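Local coordinates for Peptide/nickel transport system substrate-binding protein (Listeria monocytogenes serotype 1/2a, PDB 5KZT) that binds peptides and probably delivers them to a membrane transporter, as an OppA-type solute-binding protein, at residues 265-270 and 510-515. Residues are numbered along the deposited sequence; the frame is centred on the assembly and turned at random.
Sequences VTVNNS and LQKNPF
The side-chain amide of Asn269 is met by the aliphatic end of Lys512, whose CE approaches from beyond the end of one branch, raised to one side of the amide plane, the lysine chain running roughly perpendicular to the asparagine side chain. Within 510-515, two amides meet: Gln511 NE2 donates to Asn513 OD1 (2.8 Å) almost within both planes. The apolar part of the contact is narrow. Val267 CG1 rests on the Lys512 chain, 3.6 Å from CE and 3.7 Å from CD; the methyl is carried there by a chi1 of 169°, anti to the backbone N. Bends at chi2 and chi4 fold the lysine back toward its own backbone, where NZ donates to Asn513 O (2.8 Å). NZ also donates to Asp518 O, and the ammonium makes a cation-pi contact with Tyr519. No direct hydrogen bond joins the segments; water does so instead. One water donates to Asn268 O and weakly accepts from Lys512 NZ, while another links Ser270 OG to Pro514 O. Asn268 OD1 receives Ser270 N in an Asx turn. Here the short hairpin 511-512/519-520 lies against strand 264-277, which pairs with strand 491-503 in the mixed sheet of this periplasmic-binding-protein fold.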
ATOM      1  N   VAL A 265      -0.517  16.939 -14.666  1.00 18.38           N
ATOM      2  CA  VAL A 265       0.434  15.841 -14.659  1.00 19.18           C
ATOM      3  C   VAL A 265      -0.322  14.568 -14.320  1.00 19.84           C
ATOM      4  O   VAL A 265      -1.369  14.610 -13.663  1.00 18.98           O
ATOM      5  CB  VAL A 265       1.587  16.041 -13.640  1.00 19.14           C
ATOM      6  CG1 VAL A 265       2.448  17.237 -13.993  1.00 19.65           C
ATOM      7  CG2 VAL A 265       1.065  16.198 -12.229  1.00 18.61           C
ATOM      8  N   THR A 266       0.233  13.447 -14.770  1.00 21.50           N
ATOM      9  CA  THR A 266      -0.329  12.124 -14.521  1.00 22.97           C
ATOM     10  C   THR A 266       0.756  11.285 -13.875  1.00 23.31           C
ATOM     11  O   THR A 266       1.905  11.303 -14.318  1.00 23.66           O
ATOM     12  CB  THR A 266      -0.761  11.399 -15.821  1.00 24.50           C
ATOM     13  OG1 THR A 266      -1.546  12.265 -16.643  1.00 25.45           O
ATOM     14  CG2 THR A 266      -1.590  10.186 -15.498  1.00 24.88           C
ATOM     15  N   VAL A 267       0.377  10.536 -12.848  1.00 23.52           N
ATOM     16  CA  VAL A 267       1.293   9.663 -12.138  1.00 23.81           C
ATOM     17  C   VAL A 267       0.744   8.245 -12.302  1.00 25.08           C
ATOM     18  O   VAL A 267      -0.402   8.008 -11.942  1.00 24.58           O
ATOM     19  CB  VAL A 267       1.352  10.095 -10.656  1.00 23.34           C
ATOM     20  CG1 VAL A 267       2.077   9.069  -9.785  1.00 23.49           C
ATOM     21  CG2 VAL A 267       2.015  11.470 -10.552  1.00 23.18           C
ATOM     22  N   ASN A 268       1.548   7.335 -12.864  1.00 26.50           N
ATOM     23  CA  ASN A 268       1.222   5.902 -12.906  1.00 27.89           C
ATOM     24  C   ASN A 268       1.674   5.299 -11.590  1.00 27.33           C
ATOM     25  O   ASN A 268       2.854   5.288 -11.277  1.00 27.45           O
ATOM     26  CB  ASN A 268       1.927   5.187 -14.061  1.00 29.99           C
ATOM     27  CG  ASN A 268       1.680   3.674 -14.070  1.00 32.24           C
ATOM     28  OD1 ASN A 268       0.825   3.131 -13.327  1.00 32.74           O
ATOM     29  ND2 ASN A 268       2.443   2.972 -14.918  1.00 34.07           N
ATOM     30  N   ASN A 269       0.730   4.780 -10.831  1.00 26.54           N
ATOM     31  CA  ASN A 269       1.002   4.274  -9.496  1.00 25.59           C
ATOM     32  C   ASN A 269       1.403   2.778  -9.475  1.00 24.33           C
ATOM     33  O   ASN A 269       1.736   2.265  -8.422  1.00 23.58           O
ATOM     34  CB  ASN A 269      -0.236   4.528  -8.610  1.00 26.57           C
ATOM     35  CG  ASN A 269      -0.598   6.023  -8.500  1.00 27.81           C
ATOM     36  OD1 ASN A 269      -1.417   6.532  -9.259  1.00 28.63           O
ATOM     37  ND2 ASN A 269       0.024   6.725  -7.567  1.00 28.69           N
ATOM     38  N   SER A 270       1.334   2.079 -10.619  1.00 22.70           N
ATOM     39  CA  SER A 270       1.495   0.599 -10.692  1.00 21.72           C
ATOM     40  C   SER A 270       0.685  -0.146  -9.610  1.00 19.91           C
ATOM     41  O   SER A 270       1.131  -1.159  -9.075  1.00 18.92           O
ATOM     42  CB  SER A 270       2.977   0.189 -10.609  1.00 22.82           C
ATOM     43  OG  SER A 270       3.717   0.701 -11.707  1.00 24.94           O
ATOM     44  N   LEU A 510      10.490  16.433  -6.959  1.00 24.17           N
ATOM     45  CA  LEU A 510       9.458  15.696  -6.218  1.00 23.63           C
ATOM     46  C   LEU A 510       9.637  14.224  -6.544  1.00 23.44           C
ATOM     47  O   LEU A 510       9.279  13.783  -7.628  1.00 24.11           O
ATOM     48  CB  LEU A 510       8.063  16.177  -6.597  1.00 23.19           C
ATOM     49  CG  LEU A 510       6.882  15.515  -5.873  1.00 22.82           C
ATOM     50  CD1 LEU A 510       6.953  15.823  -4.387  1.00 23.35           C
ATOM     51  CD2 LEU A 510       5.544  15.958  -6.461  1.00 22.72           C
ATOM     52  N   GLN A 511      10.218  13.458  -5.636  1.00 18.59           N
ATOM     53  CA  GLN A 511      10.517  12.065  -5.957  1.00 18.25           C
ATOM     54  C   GLN A 511       9.295  11.191  -5.766  1.00 17.23           C
ATOM     55  O   GLN A 511       8.823  11.038  -4.645  1.00 15.98           O
ATOM     56  CB  GLN A 511      11.658  11.547  -5.093  1.00 17.86           C
ATOM     57  CG  GLN A 511      11.978  10.093  -5.318  1.00 18.29           C
ATOM     58  CD  GLN A 511      13.288   9.707  -4.678  1.00 18.63           C
ATOM     59  OE1 GLN A 511      14.306  10.381  -4.893  1.00 19.39           O
ATOM     60  NE2 GLN A 511      13.279   8.654  -3.879  1.00 18.14           N
ATOM     61  N   LYS A 512       8.801  10.619  -6.870  1.00 17.64           N
ATOM     62  CA  LYS A 512       7.757   9.611  -6.834  1.00 17.55           C
ATOM     63  C   LYS A 512       8.440   8.254  -6.845  1.00 17.22           C
ATOM     64  O   LYS A 512       9.108   7.897  -7.801  1.00 17.86           O
ATOM     65  CB  LYS A 512       6.806   9.743  -8.037  1.00 19.11           C
ATOM     66  CG  LYS A 512       5.693   8.690  -8.118  1.00 20.02           C
ATOM     67  CD  LYS A 512       4.626   8.910  -7.053  1.00 19.95           C
ATOM     68  CE  LYS A 512       3.709   7.712  -6.900  1.00 20.83           C
ATOM     69  NZ  LYS A 512       4.354   6.582  -6.184  1.00 20.10           N
ATOM     70  N   ASN A 513       8.254   7.492  -5.782  1.00 15.82           N
ATOM     71  CA  ASN A 513       8.826   6.157  -5.719  1.00 15.88           C
ATOM     72  C   ASN A 513       8.005   5.151  -6.505  1.00 16.38           C
ATOM     73  O   ASN A 513       6.776   5.188  -6.443  1.00 16.53           O
ATOM     74  CB  ASN A 513       8.963   5.758  -4.263  1.00 15.10           C
ATOM     75  CG  ASN A 513       9.887   6.707  -3.506  1.00 14.79           C
ATOM     76  OD1 ASN A 513      10.974   7.007  -3.989  1.00 16.07           O
ATOM     77  ND2 ASN A 513       9.462   7.191  -2.349  1.00 14.27           N
ATOM     78  N   PRO A 514       8.675   4.245  -7.261  1.00 16.91           N
ATOM     79  CA  PRO A 514       7.933   3.264  -8.049  1.00 17.57           C
ATOM     80  C   PRO A 514       7.310   2.134  -7.232  1.00 16.78           C
ATOM     81  O   PRO A 514       6.500   1.399  -7.759  1.00 17.31           O
ATOM     82  CB  PRO A 514       8.982   2.707  -9.003  1.00 18.98           C
ATOM     83  CG  PRO A 514      10.270   2.862  -8.280  1.00 18.73           C
ATOM     84  CD  PRO A 514      10.133   4.128  -7.466  1.00 17.52           C
ATOM     85  N   PHE A 515       7.721   1.978  -5.977  1.00 15.78           N
ATOM     86  CA  PHE A 515       7.113   1.002  -5.067  1.00 15.26           C
ATOM     87  C   PHE A 515       7.477   1.451  -3.667  1.00 14.72           C
ATOM     88  O   PHE A 515       8.253   2.404  -3.488  1.00 14.42           O
ATOM     89  CB  PHE A 515       7.603  -0.429  -5.356  1.00 15.80           C
ATOM     90  CG  PHE A 515       9.104  -0.571  -5.418  1.00 16.22           C
ATOM     91  CD1 PHE A 515       9.857  -0.680  -4.249  1.00 15.99           C
ATOM     92  CD2 PHE A 515       9.764  -0.609  -6.645  1.00 17.51           C
ATOM     93  CE1 PHE A 515      11.237  -0.803  -4.292  1.00 16.80           C
ATOM     94  CE2 PHE A 515      11.146  -0.743  -6.712  1.00 18.28           C
ATOM     95  CZ  PHE A 515      11.891  -0.835  -5.531  1.00 18.09           C
TER
HETATM   96  O   HOH W   1       4.288   4.319  -8.673  1.00 42.86           O
HETATM   97  O   HOH W   2       6.059   1.404 -10.561  1.00 29.47           O